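Local coordinates for protein response regulator receiver modulated diguanylate cyclase with PAS/PAC sensor (Desulfovibrio desulfuricans subsp. desulfuricans, PDB 3CG0) that probably receives a phosphoryl signal through its receiver domain, the part crystallised here, to modulate the diguanylate cyclase of the full-length protein, at residues D35-F40 and P51-D56. Sequence-based numbering, arbitrary orientation.
Sequences DVLGVF and PDLRPD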
# COMPACT_ATOMS: atom_id res chain seq x y z
N ASP C 35 24.61 0.85 15.08
CA ASP C 35 25.40 -0.04 15.91
C ASP C 35 26.31 -0.85 14.99
O ASP C 35 25.83 -1.54 14.09
CB ASP C 35 24.46 -0.97 16.69
CG ASP C 35 25.17 -1.76 17.79
OD1 ASP C 35 26.37 -1.54 18.06
OD2 ASP C 35 24.51 -2.63 18.38
N VAL C 36 27.63 -0.74 15.17
CA VAL C 36 28.54 -1.64 14.44
C VAL C 36 28.88 -2.88 15.25
O VAL C 36 29.44 -2.83 16.35
CB VAL C 36 29.72 -0.93 13.68
CG1 VAL C 36 29.84 0.54 14.03
CG2 VAL C 36 31.06 -1.70 13.77
N LEU C 37 28.48 -4.01 14.69
CA LEU C 37 28.44 -5.29 15.37
C LEU C 37 29.77 -6.03 15.29
O LEU C 37 30.14 -6.77 16.21
CB LEU C 37 27.33 -6.14 14.76
CG LEU C 37 25.88 -6.11 15.30
CD1 LEU C 37 25.44 -4.78 15.89
CD2 LEU C 37 24.95 -6.47 14.18
N GLY C 38 30.49 -5.84 14.19
CA GLY C 38 31.78 -6.48 14.02
C GLY C 38 32.58 -5.85 12.91
O GLY C 38 32.02 -5.27 11.98
N VAL C 39 33.91 -5.93 13.04
CA VAL C 39 34.82 -5.47 12.00
C VAL C 39 35.81 -6.61 11.71
O VAL C 39 36.47 -7.12 12.63
CB VAL C 39 35.55 -4.17 12.37
CG1 VAL C 39 36.55 -3.78 11.28
CG2 VAL C 39 34.56 -3.03 12.55
N PHE C 40 35.89 -7.01 10.44
CA PHE C 40 36.68 -8.16 10.04
C PHE C 40 37.64 -7.77 8.93
O PHE C 40 37.33 -6.90 8.12
CB PHE C 40 35.75 -9.29 9.58
CG PHE C 40 34.75 -9.71 10.62
CD1 PHE C 40 35.12 -10.60 11.62
CD2 PHE C 40 33.46 -9.21 10.61
CE1 PHE C 40 34.21 -10.99 12.60
CE2 PHE C 40 32.54 -9.61 11.59
CZ PHE C 40 32.92 -10.49 12.58
N PRO C 51 25.95 -15.23 11.28
CA PRO C 51 24.63 -15.65 11.78
C PRO C 51 24.42 -15.41 13.28
O PRO C 51 23.29 -15.16 13.71
CB PRO C 51 24.60 -17.15 11.48
CG PRO C 51 25.72 -17.41 10.53
CD PRO C 51 26.75 -16.39 10.87
N ASP C 52 25.51 -15.46 14.05
CA ASP C 52 25.46 -15.24 15.49
C ASP C 52 25.08 -13.81 15.90
O ASP C 52 24.18 -13.62 16.72
CB ASP C 52 26.78 -15.65 16.16
CG ASP C 52 26.94 -17.16 16.26
OD1 ASP C 52 28.10 -17.62 16.34
OD2 ASP C 52 25.92 -17.88 16.27
N LEU C 53 25.75 -12.82 15.32
CA LEU C 53 25.53 -11.43 15.72
C LEU C 53 24.41 -10.71 14.95
O LEU C 53 24.08 -9.57 15.26
CB LEU C 53 26.85 -10.64 15.80
CG LEU C 53 27.68 -10.03 14.66
CD1 LEU C 53 29.11 -9.89 15.12
CD2 LEU C 53 27.64 -10.81 13.36
N ARG C 54 23.83 -11.41 13.97
CA ARG C 54 22.61 -11.00 13.25
C ARG C 54 22.58 -9.56 12.70
O ARG C 54 21.77 -8.74 13.18
CB ARG C 54 21.37 -11.22 14.14
CG ARG C 54 21.08 -12.68 14.54
CD ARG C 54 20.02 -12.75 15.64
NE ARG C 54 18.93 -11.77 15.44
CZ ARG C 54 17.83 -11.68 16.19
NH1 ARG C 54 17.63 -12.51 17.21
NH2 ARG C 54 16.93 -10.75 15.91
N PRO C 55 23.44 -9.24 11.71
CA PRO C 55 23.43 -7.87 11.19
C PRO C 55 22.30 -7.58 10.21
O PRO C 55 21.71 -8.51 9.66
CB PRO C 55 24.80 -7.74 10.51
CG PRO C 55 25.16 -9.14 10.12
CD PRO C 55 24.44 -10.08 11.03
N ASP C 56 22.00 -6.30 10.01
CA ASP C 56 21.00 -5.86 9.05
C ASP C 56 21.62 -5.61 7.68
O ASP C 56 20.92 -5.61 6.68
CB ASP C 56 20.30 -4.59 9.55
CG ASP C 56 19.44 -4.85 10.79
OD1 ASP C 56 19.96 -4.70 11.92
OD2 ASP C 56 18.26 -5.22 10.63
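L37, on strand 35-40, packs against L53 and P55, where helix 43-53 ends and the chain turns toward strand 57-61. The contact is van der Waals packing at the surface of the domain, with leucine methyls lying against backbone carbonyl oxygens as well as against carbon. The two leucines bury most of the area. L37 CB sits 3.9 Å from L53 CG. The L53 branch reaches on to the strand backbone, with CD1 3.5 Å from L37 O. This is a CheY-like receiver domain with strand order 2-1-3-4-5. Strand 35-40 is an outer strand of the parallel sheet, and helix 43-53 links it to strand 57-61 in a beta-alpha-beta crossover that passes strand 11-15. L53 and P55 both touch L13 of the strand between them. L37 CD2 sits over the helix end, 3.4 Å from L53 O. On its way to the proline, L37 CD2 comes within 3.6 Å of P55 CA. L37 CD2 also touches the ring at P55 CB, at 3.9 Å. R54 has positive phi (50°) and marks the exit from the helix. L37 is joined to V12 by backbone hydrogen bonding. After the turn, D56 OD1 is hydrogen-bonded to G11 N.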